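Local coordinates for GTPase-activating protein GYP1 (Saccharomyces cerevisiae, PDB 1FKM) that accelerates GTP hydrolysis by the Ypt/Rab GTPases Ypt1 and Ypt7 through its TBC domain, supplying an arginine and a glutamine finger in trans, at residues A[24-27]-A[28-32]. Residues are numbered along the deposited sequence; the frame is centred on the assembly and turned at random.
Sequences QDLR and QISWN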
loop_
_atom_site.group_PDB
_atom_site.type_symbol
_atom_site.label_atom_id
_atom_site.label_comp_id
_atom_site.label_asym_id
_atom_site.label_seq_id
_atom_site.Cartn_x
_atom_site.Cartn_y
_atom_site.Cartn_z
ATOM N N GLN A 24 -4.030 5.896 20.266
ATOM C CA GLN A 24 -3.394 7.209 20.198
ATOM C C GLN A 24 -1.884 7.112 20.341
ATOM O O GLN A 24 -1.136 7.653 19.522
ATOM C CB GLN A 24 -3.932 8.131 21.295
ATOM C CG GLN A 24 -5.323 8.684 21.046
ATOM C CD GLN A 24 -5.692 9.768 22.045
ATOM O OE1 GLN A 24 -4.986 10.771 22.178
ATOM N NE2 GLN A 24 -6.800 9.574 22.753
ATOM N N ASP A 25 -1.431 6.438 21.394
ATOM C CA ASP A 25 -0.002 6.286 21.617
ATOM C C ASP A 25 0.631 5.566 20.434
ATOM O O ASP A 25 1.694 5.952 19.955
ATOM C CB ASP A 25 0.272 5.488 22.897
ATOM C CG ASP A 25 -0.167 6.219 24.152
ATOM O OD1 ASP A 25 0.048 7.447 24.236
ATOM O OD2 ASP A 25 -0.713 5.561 25.062
ATOM N N LEU A 26 -0.042 4.529 19.949
ATOM C CA LEU A 26 0.476 3.747 18.830
ATOM C C LEU A 26 0.642 4.571 17.548
ATOM O O LEU A 26 1.670 4.486 16.876
ATOM C CB LEU A 26 -0.441 2.544 18.574
ATOM C CG LEU A 26 0.025 1.550 17.508
ATOM C CD1 LEU A 26 1.384 0.973 17.902
ATOM C CD2 LEU A 26 -1.020 0.441 17.349
ATOM N N ARG A 27 -0.371 5.362 17.210
ATOM C CA ARG A 27 -0.322 6.206 16.018
ATOM C C ARG A 27 0.804 7.233 16.125
ATOM O O ARG A 27 1.526 7.491 15.162
ATOM C CB ARG A 27 -1.642 6.957 15.839
ATOM C CG ARG A 27 -2.816 6.116 15.384
ATOM C CD ARG A 27 -4.041 7.001 15.164
ATOM N NE ARG A 27 -3.731 8.129 14.290
ATOM C CZ ARG A 27 -4.609 9.057 13.914
ATOM N NH1 ARG A 27 -5.865 8.998 14.335
ATOM N NH2 ARG A 27 -4.227 10.046 13.115
ATOM N N GLN A 28 0.943 7.822 17.306
ATOM C CA GLN A 28 1.963 8.835 17.544
ATOM C C GLN A 28 3.383 8.356 17.258
ATOM O O GLN A 28 4.137 9.023 16.550
ATOM C CB GLN A 28 1.868 9.328 18.991
ATOM C CG GLN A 28 2.993 10.254 19.409
ATOM C CD GLN A 28 2.861 10.705 20.850
ATOM O OE1 GLN A 28 2.847 9.885 21.770
ATOM N NE2 GLN A 28 2.760 12.014 21.053
ATOM N N ILE A 29 3.751 7.204 17.807
ATOM C CA ILE A 29 5.090 6.684 17.598
ATOM C C ILE A 29 5.271 6.047 16.223
ATOM O O ILE A 29 6.339 6.161 15.624
ATOM C CB ILE A 29 5.474 5.655 18.701
ATOM C CG1 ILE A 29 6.946 5.264 18.553
ATOM C CG2 ILE A 29 4.575 4.425 18.617
ATOM C CD1 ILE A 29 7.485 4.430 19.708
ATOM N N SER A 30 4.226 5.398 15.715
ATOM C CA SER A 30 4.296 4.734 14.413
ATOM C C SER A 30 4.509 5.685 13.244
ATOM O O SER A 30 5.037 5.284 12.212
ATOM C CB SER A 30 3.026 3.914 14.156
ATOM O OG SER A 30 2.896 2.850 15.084
ATOM N N TRP A 31 4.098 6.940 13.405
ATOM C CA TRP A 31 4.237 7.934 12.344
ATOM C C TRP A 31 5.692 8.032 11.901
ATOM O O TRP A 31 5.987 8.236 10.716
ATOM C CB TRP A 31 3.775 9.311 12.846
ATOM C CG TRP A 31 3.151 10.190 11.793
ATOM C CD1 TRP A 31 1.816 10.366 11.558
ATOM C CD2 TRP A 31 3.837 11.003 10.824
ATOM N NE1 TRP A 31 1.629 11.234 10.510
ATOM C CE2 TRP A 31 2.849 11.640 10.043
ATOM C CE3 TRP A 31 5.186 11.252 10.542
ATOM C CZ2 TRP A 31 3.169 12.514 8.994
ATOM C CZ3 TRP A 31 5.503 12.122 9.496
ATOM C CH2 TRP A 31 4.495 12.740 8.738
ATOM N N ASN A 32 6.599 7.868 12.859
ATOM C CA ASN A 32 8.026 7.973 12.587
ATOM C C ASN A 32 8.706 6.662 12.221
ATOM O O ASN A 32 9.929 6.579 12.244
ATOM C CB ASN A 32 8.732 8.596 13.796
ATOM C CG ASN A 32 8.096 9.904 14.223
ATOM O OD1 ASN A 32 7.883 10.799 13.406
ATOM N ND2 ASN A 32 7.783 10.021 15.507
HETATM O O HOH W 1 3.553 7.208 21.713
#
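Ser-30 doubles back on Leu-26 one turn earlier in helix 23-30 and grips its carbonyl oxygen twice. The backbone N of Ser-30 lies 3.0 Å from Leu-26 O, the regular i to i+4 bond of an alpha-helix, while Ser-30 OG donates to the same Leu-26 O over 2.7 Å. The two donors arrive from opposite faces of the carbonyl plane, with the hydroxyl 38° out of it. A chi1 of -64° sets OG beside the serine's backbone N and opposite its carbonyl carbon, which turns the hydroxyl back along the helix.

Three further i to i+4 backbone bonds link residues 24-27 to 28-32. Gln-28 N to Gln-24 O (3.0 Å) and Ile-29 N to Asp-25 O (3.2 Å) are nearly straight, whereas Trp-31 N meets Arg-27 O at a more bent N-H...O angle of 138°. A water joins the extended side chain of Gln-28 to the preceding turn, donating to Gln-28 OE1 at 2.8 Å and to Asp-25 O, which takes a second donor.

The other side-chain contacts are methyl groups against oxygens: Leu-26 CD1 passes 3.7 Å from Ser-30 OG, and Ile-29 CG2 rests against Leu-26 O at 3.4 Å. Leu-26 and Ser-30 pack on Val-42 of helix 39-46, Ile-29 on Phe-11 of helix 4-15. Trp-31 gives its indole N-H to Glu-260 and meets Phe-376 edge-to-face.

The contact is structural packing in an all-helical GAP domain: a short amphipathic helix set against helices 4-15, 39-46 and 247-261, away from the arginine and glutamine fingers. On its buried side a main-chain carbonyl satisfies the serine hydroxyl, which probably helps accommodate it between Phe-11 and Val-42; on the exposed side water extends the bonding of Asp-25 O to the side-chain amide oxygen of Gln-28.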